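Local structure of SusD superfamily protein (Bacteroides vulgatus ATCC 8482, 3JQ0) at residues 262-273 and 289-298. The protein probably binds glycans or other nutrients at the outer membrane of the bacterium. Residues are numbered along the deposited sequence; the frame is centred on the assembly and turned at random.
Sequences RMRLIPAQDKMV and DAQLNGLTQL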
ATOM      1  N   ARG A 262     -13.370  -6.280  -4.538  1.00  6.82           N
ATOM      2  CA  ARG A 262     -14.254  -7.257  -5.169  1.00  6.69           C
ATOM      3  C   ARG A 262     -14.477  -6.934  -6.646  1.00  6.96           C
ATOM      4  O   ARG A 262     -14.462  -7.829  -7.493  1.00  7.34           O
ATOM      5  CB  ARG A 262     -15.598  -7.214  -4.439  1.00  7.08           C
ATOM      6  CG  ARG A 262     -16.690  -8.061  -5.039  1.00  7.40           C
ATOM      7  CD  ARG A 262     -17.903  -8.179  -4.157  1.00  9.24           C
ATOM      8  NE  ARG A 262     -18.388  -6.881  -3.721  1.00  9.08           N
ATOM      9  CZ  ARG A 262     -19.247  -6.117  -4.370  1.00 10.00           C
ATOM     10  NH1 ARG A 262     -19.804  -6.533  -5.495  1.00 12.17           N
ATOM     11  NH2 ARG A 262     -19.591  -4.928  -3.888  1.00 11.77           N
HETATM   12  N   MSE A 263     -14.708  -5.653  -6.945  1.00  6.83           N
HETATM   13  CA  MSE A 263     -15.137  -5.267  -8.292  1.00  7.05           C
HETATM   14  C   MSE A 263     -13.989  -4.878  -9.235  1.00  7.23           C
HETATM   15  O   MSE A 263     -14.271  -4.519 -10.391  1.00  7.94           O
HETATM   16  CB  MSE A 263     -16.180  -4.157  -8.232  1.00  7.66           C
HETATM   17  CG  MSE A 263     -17.498  -4.611  -7.617  1.00  8.63           C
HETATM   18 SE   MSE A 263     -18.427  -5.931  -8.680  1.00 11.85          SE
HETATM   19  CE  MSE A 263     -18.935  -4.797 -10.178  1.00 18.92           C
ATOM     20  N   ARG A 264     -12.740  -5.010  -8.797  1.00  6.41           N
ATOM     21  CA  ARG A 264     -11.603  -4.807  -9.695  1.00  6.84           C
ATOM     22  C   ARG A 264     -10.604  -5.954  -9.750  1.00  6.44           C
ATOM     23  O   ARG A 264      -9.860  -6.014 -10.729  1.00  6.88           O
ATOM     24  CB  ARG A 264     -10.895  -3.465  -9.406  1.00  6.80           C
ATOM     25  CG  ARG A 264     -11.775  -2.241  -9.543  1.00  7.89           C
ATOM     26  CD  ARG A 264     -12.023  -1.870 -10.961  1.00  9.24           C
ATOM     27  NE  ARG A 264     -12.945  -0.748 -11.126  1.00  9.43           N
ATOM     28  CZ  ARG A 264     -14.234  -0.835 -11.388  1.00 11.50           C
ATOM     29  NH1 ARG A 264     -14.886  -1.970 -11.403  1.00 12.79           N
ATOM     30  NH2 ARG A 264     -14.901   0.294 -11.672  1.00 13.99           N
ATOM     31  N   LEU A 265     -10.508  -6.794  -8.711  1.00  6.65           N
ATOM     32  CA  LEU A 265      -9.441  -7.773  -8.609  1.00  6.91           C
ATOM     33  C   LEU A 265      -9.918  -9.226  -8.504  1.00  7.17           C
ATOM     34  O   LEU A 265      -9.074 -10.097  -8.458  1.00  7.50           O
ATOM     35  CB  LEU A 265      -8.537  -7.454  -7.400  1.00  6.85           C
ATOM     36  CG  LEU A 265      -7.616  -6.255  -7.602  1.00  7.41           C
ATOM     37  CD1 LEU A 265      -6.866  -5.945  -6.310  1.00  8.19           C
ATOM     38  CD2 LEU A 265      -6.637  -6.521  -8.711  1.00 10.74           C
ATOM     39  N   ILE A 266     -11.232  -9.494  -8.377  1.00  6.79           N
ATOM     40  CA  ILE A 266     -11.698 -10.835  -7.983  1.00  6.84           C
ATOM     41  C   ILE A 266     -12.419 -11.516  -9.148  1.00  6.51           C
ATOM     42  O   ILE A 266     -13.125 -10.864  -9.922  1.00  6.94           O
ATOM     43  CB  ILE A 266     -12.596 -10.689  -6.707  1.00  7.40           C
ATOM     44  CG1 ILE A 266     -11.762 -10.231  -5.526  1.00  7.65           C
ATOM     45  CG2 ILE A 266     -13.428 -11.954  -6.372  1.00  8.03           C
ATOM     46  CD1 ILE A 266     -10.656 -11.168  -5.089  1.00  8.98           C
ATOM     47  N   PRO A 267     -12.247 -12.845  -9.298  1.00  6.96           N
ATOM     48  CA  PRO A 267     -12.903 -13.573 -10.412  1.00  7.48           C
ATOM     49  C   PRO A 267     -14.405 -13.684 -10.224  1.00  7.44           C
ATOM     50  O   PRO A 267     -14.920 -13.699  -9.112  1.00  7.93           O
ATOM     51  CB  PRO A 267     -12.270 -14.971 -10.318  1.00  8.00           C
ATOM     52  CG  PRO A 267     -11.909 -15.111  -8.844  1.00  7.55           C
ATOM     53  CD  PRO A 267     -11.408 -13.738  -8.497  1.00  7.35           C
ATOM     54  N   ALA A 268     -15.105 -13.873 -11.338  1.00  7.87           N
ATOM     55  CA  ALA A 268     -16.514 -14.223 -11.322  1.00  7.92           C
ATOM     56  C   ALA A 268     -16.759 -15.641 -10.802  1.00  7.87           C
ATOM     57  O   ALA A 268     -16.055 -16.577 -11.167  1.00  8.19           O
ATOM     58  CB  ALA A 268     -17.118 -14.104 -12.718  1.00 10.15           C
ATOM     59  N   GLN A 269     -17.788 -15.759  -9.973  1.00  8.49           N
ATOM     60  CA  GLN A 269     -18.174 -17.057  -9.451  1.00  8.85           C
ATOM     61  C   GLN A 269     -18.419 -18.072 -10.574  1.00  8.35           C
ATOM     62  O   GLN A 269     -18.057 -19.232 -10.463  1.00  9.17           O
ATOM     63  CB  GLN A 269     -19.385 -16.904  -8.543  1.00  8.97           C
ATOM     64  CG  GLN A 269     -19.821 -18.168  -7.858  1.00 10.15           C
ATOM     65  CD  GLN A 269     -20.872 -17.903  -6.803  1.00 11.61           C
ATOM     66  OE1 GLN A 269     -21.905 -17.257  -7.073  1.00 14.78           O
ATOM     67  NE2 GLN A 269     -20.578 -18.286  -5.571  1.00 13.97           N
ATOM     68  N   ASP A 270     -19.090 -17.649 -11.626  1.00  8.64           N
ATOM     69  CA  ASP A 270     -19.414 -18.570 -12.687  1.00 10.67           C
ATOM     70  C   ASP A 270     -18.150 -19.185 -13.321  1.00  9.47           C
ATOM     71  O   ASP A 270     -18.165 -20.341 -13.732  1.00 10.33           O
ATOM     72  CB  ASP A 270     -20.310 -17.942 -13.769  1.00 13.35           C
ATOM     73  CG  ASP A 270     -19.585 -16.994 -14.671  1.00 21.38           C
ATOM     74  OD1 ASP A 270     -19.205 -15.947 -14.164  1.00 27.53           O
ATOM     75  OD2 ASP A 270     -19.314 -17.325 -15.882  1.00 31.63           O
ATOM     76  N   LYS A 271     -17.066 -18.430 -13.400  1.00  8.81           N
ATOM     77  CA  LYS A 271     -15.812 -18.961 -13.928  1.00  8.57           C
ATOM     78  C   LYS A 271     -15.233 -19.962 -12.946  1.00  8.48           C
ATOM     79  O   LYS A 271     -14.790 -21.059 -13.325  1.00  9.08           O
ATOM     80  CB  LYS A 271     -14.804 -17.841 -14.219  1.00  8.99           C
ATOM     81  CG  LYS A 271     -15.225 -16.893 -15.331  1.00 11.03           C
ATOM     82  CD  LYS A 271     -15.231 -17.581 -16.689  1.00 14.82           C
ATOM     83  CE  LYS A 271     -15.479 -16.600 -17.837  1.00 16.09           C
ATOM     84  NZ  LYS A 271     -16.758 -16.007 -17.695  1.00 23.63           N
HETATM   85  N   MSE A 272     -15.263 -19.627 -11.662  1.00  8.86           N
HETATM   86  CA  MSE A 272     -14.758 -20.526 -10.641  1.00  8.65           C
HETATM   87  C   MSE A 272     -15.530 -21.844 -10.601  1.00  8.86           C
HETATM   88  O   MSE A 272     -14.964 -22.894 -10.367  1.00 10.37           O
HETATM   89  CB  MSE A 272     -14.810 -19.915  -9.274  1.00  8.76           C
HETATM   90  CG  MSE A 272     -13.950 -18.664  -9.070  1.00  9.41           C
HETATM   91 SE   MSE A 272     -12.054 -18.914  -9.453  1.00  8.02          SE
HETATM   92  CE  MSE A 272     -11.586 -20.095  -7.997  1.00 10.64           C
ATOM     93  N   VAL A 273     -16.845 -21.782 -10.816  1.00  9.80           N
ATOM     94  CA  VAL A 273     -17.742 -22.939 -10.661  1.00 10.63           C
ATOM     95  C   VAL A 273     -17.783 -23.759 -11.940  1.00 10.56           C
ATOM     96  O   VAL A 273     -17.873 -24.988 -11.849  1.00 12.58           O
ATOM     97  CB  VAL A 273     -19.209 -22.454 -10.232  1.00 12.43           C
ATOM     98  CG1 VAL A 273     -20.262 -23.550 -10.480  1.00 16.45           C
ATOM     99  CG2 VAL A 273     -19.186 -21.940  -8.794  1.00 15.33           C
ATOM    100  N   ASP A 289     -13.319 -21.958  -2.648  1.00  8.22           N
ATOM    101  CA  ASP A 289     -13.041 -21.073  -3.761  1.00  8.66           C
ATOM    102  C   ASP A 289     -14.257 -20.825  -4.657  1.00  9.19           C
ATOM    103  O   ASP A 289     -14.310 -19.821  -5.343  1.00  9.36           O
ATOM    104  CB  ASP A 289     -11.875 -21.612  -4.577  1.00  9.08           C
ATOM    105  CG  ASP A 289     -10.567 -21.529  -3.837  1.00 10.45           C
ATOM    106  OD1 ASP A 289     -10.267 -20.451  -3.270  1.00 10.83           O
ATOM    107  OD2 ASP A 289      -9.822 -22.519  -3.822  1.00 14.71           O
ATOM    108  N   ALA A 290     -15.249 -21.694  -4.572  1.00  8.92           N
ATOM    109  CA  ALA A 290     -16.508 -21.476  -5.271  1.00  9.54           C
ATOM    110  C   ALA A 290     -17.309 -20.306  -4.722  1.00  9.27           C
ATOM    111  O   ALA A 290     -18.255 -19.883  -5.350  1.00 10.55           O
ATOM    112  CB  ALA A 290     -17.383 -22.737  -5.237  1.00 11.38           C
ATOM    113  N   GLN A 291     -16.925 -19.788  -3.547  1.00  8.85           N
ATOM    114  CA  GLN A 291     -17.622 -18.643  -2.931  1.00  9.30           C
ATOM    115  C   GLN A 291     -17.182 -17.314  -3.523  1.00  8.54           C
ATOM    116  O   GLN A 291     -17.824 -16.294  -3.275  1.00  8.96           O
ATOM    117  CB  GLN A 291     -17.348 -18.601  -1.428  1.00  9.01           C
ATOM    118  CG  GLN A 291     -17.834 -19.840  -0.719  1.00  9.25           C
ATOM    119  CD  GLN A 291     -17.238 -20.010   0.671  1.00  9.45           C
ATOM    120  OE1 GLN A 291     -16.302 -19.331   1.062  1.00 10.44           O
ATOM    121  NE2 GLN A 291     -17.807 -20.937   1.428  1.00 12.08           N
ATOM    122  N   LEU A 292     -16.070 -17.278  -4.253  1.00  8.77           N
ATOM    123  CA  LEU A 292     -15.530 -15.990  -4.728  1.00  8.87           C
ATOM    124  C   LEU A 292     -16.420 -15.439  -5.823  1.00  8.85           C
ATOM    125  O   LEU A 292     -16.735 -16.155  -6.748  1.00 10.56           O
ATOM    126  CB  LEU A 292     -14.102 -16.163  -5.249  1.00  8.62           C
ATOM    127  CG  LEU A 292     -13.081 -16.690  -4.259  1.00  8.81           C
ATOM    128  CD1 LEU A 292     -11.719 -16.930  -4.999  1.00 11.15           C
ATOM    129  CD2 LEU A 292     -12.881 -15.804  -3.019  1.00 10.94           C
ATOM    130  N   ASN A 293     -16.725 -14.143  -5.774  1.00  9.04           N
ATOM    131  CA  ASN A 293     -17.494 -13.504  -6.832  1.00  9.36           C
ATOM    132  C   ASN A 293     -17.200 -12.041  -6.922  1.00  9.65           C
ATOM    133  O   ASN A 293     -17.467 -11.295  -6.010  1.00 16.18           O
ATOM    134  CB  ASN A 293     -18.989 -13.654  -6.622  1.00 10.09           C
ATOM    135  CG  ASN A 293     -19.780 -13.244  -7.837  1.00 10.57           C
ATOM    136  OD1 ASN A 293     -19.399 -13.586  -8.980  1.00 10.01           O
ATOM    137  ND2 ASN A 293     -20.869 -12.534  -7.613  1.00 15.29           N
ATOM    138  N   GLY A 294     -16.648 -11.611  -8.006  1.00  7.92           N
ATOM    139  CA  GLY A 294     -16.304 -10.243  -8.243  1.00  8.43           C
ATOM    140  C   GLY A 294     -16.110 -10.001  -9.711  1.00  7.85           C
ATOM    141  O   GLY A 294     -16.565 -10.763 -10.565  1.00  9.76           O
ATOM    142  N   LEU A 295     -15.421  -8.921 -10.025  1.00  7.51           N
ATOM    143  CA  LEU A 295     -15.061  -8.549 -11.374  1.00  8.12           C
ATOM    144  C   LEU A 295     -13.574  -8.206 -11.399  1.00  7.80           C
ATOM    145  O   LEU A 295     -13.096  -7.520 -10.499  1.00  8.09           O
ATOM    146  CB  LEU A 295     -15.910  -7.358 -11.789  1.00 10.71           C
ATOM    147  CG  LEU A 295     -15.963  -6.892 -13.218  1.00 16.00           C
ATOM    148  CD1 LEU A 295     -16.844  -7.811 -14.013  1.00 20.60           C
ATOM    149  CD2 LEU A 295     -16.587  -5.448 -13.293  1.00 21.25           C
ATOM    150  N   THR A 296     -12.844  -8.700 -12.402  1.00  7.57           N
ATOM    151  CA  THR A 296     -11.431  -8.420 -12.539  1.00  7.72           C
ATOM    152  C   THR A 296     -11.190  -7.478 -13.701  1.00  7.61           C
ATOM    153  O   THR A 296     -11.466  -7.829 -14.869  1.00  8.77           O
ATOM    154  CB  THR A 296     -10.629  -9.721 -12.751  1.00  7.71           C
ATOM    155  OG1 THR A 296     -10.887 -10.581 -11.652  1.00  7.64           O
ATOM    156  CG2 THR A 296      -9.150  -9.492 -12.887  1.00  8.14           C
ATOM    157  N   GLN A 297     -10.684  -6.278 -13.387  1.00  6.92           N
ATOM    158  CA  GLN A 297     -10.221  -5.337 -14.422  1.00  7.45           C
ATOM    159  C   GLN A 297      -8.720  -5.046 -14.414  1.00  6.88           C
ATOM    160  O   GLN A 297      -8.212  -4.498 -15.372  1.00  7.91           O
ATOM    161  CB  GLN A 297     -11.010  -4.005 -14.315  1.00  7.33           C
ATOM    162  CG  GLN A 297     -12.472  -4.151 -14.627  1.00  8.10           C
ATOM    163  CD  GLN A 297     -13.228  -2.874 -14.617  1.00  8.54           C
ATOM    164  OE1 GLN A 297     -12.731  -1.851 -14.125  1.00  9.22           O
ATOM    165  NE2 GLN A 297     -14.467  -2.915 -15.125  1.00 10.93           N
ATOM    166  N   LEU A 298      -8.021  -5.474 -13.343  1.00  6.94           N
ATOM    167  CA  LEU A 298      -6.578  -5.426 -13.227  1.00  7.03           C
ATOM    168  C   LEU A 298      -6.122  -6.862 -13.018  1.00  6.67           C
ATOM    169  O   LEU A 298      -6.569  -7.499 -12.054  1.00  7.05           O
ATOM    170  CB  LEU A 298      -6.132  -4.557 -12.042  1.00  8.77           C
ATOM    171  CG  LEU A 298      -6.110  -3.036 -12.242  1.00  9.22           C
ATOM    172  CD1 LEU A 298      -5.881  -2.338 -10.901  1.00 11.45           C
ATOM    173  CD2 LEU A 298      -5.054  -2.633 -13.319  1.00 10.03           C
TER
HETATM  174  O   HOH W   1     -19.724  -9.123  -6.836  1.00 15.64           O
HETATM  175  O   HOH W   2     -20.703 -15.154 -11.612  1.00 20.33           O
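Gln-269 and Asn-293 meet at the first turn of helix 269-275, and their bonds illustrate how an irregular loop of this SusD-family protein can be fixed without a regular sheet: residues 289-298 lie along 262-273 with a single beta bridge, Leu-265 to Thr-296. The Asn-293 amide oxygen OD1 takes the Gln-269 backbone N-H at 2.9 Å, nearly straight at 171°, satisfying a donor that the helix itself leaves over. With CG anti to the backbone N (chi1 -176°), the Gln-269 side chain extends to Ala-290, where NE2 gives a bond to O at 2.8 Å in both the carbonyl and the amide plane; NE2 also reaches Ser-351 O. Gly-294 N bonds to Pro-267 O from above its carbonyl plane.

Farther along, Arg-262 O accepts Leu-295 N, while Arg-264 O is gripped twice, by Gln-297 N at 2.8 Å and Leu-298 N at 3.2 Å. The Arg-264 side chain lies alongside Gln-297, whose OE1 sits 3.1 Å above the guanidinium plane, offset toward its rim, where the N-H groups do not point at it, the two planes 23° apart; NH1 instead bonds Met-263 O. Cutting the residue back to an alanine would probably leave Gln-297 OE1 without its flat neighbour and Met-263 O without this donor. Arg-262 pairs through NE with Glu-255, and its NH1 donates to a water that in turn donates to Asn-293 O at 3.2 Å.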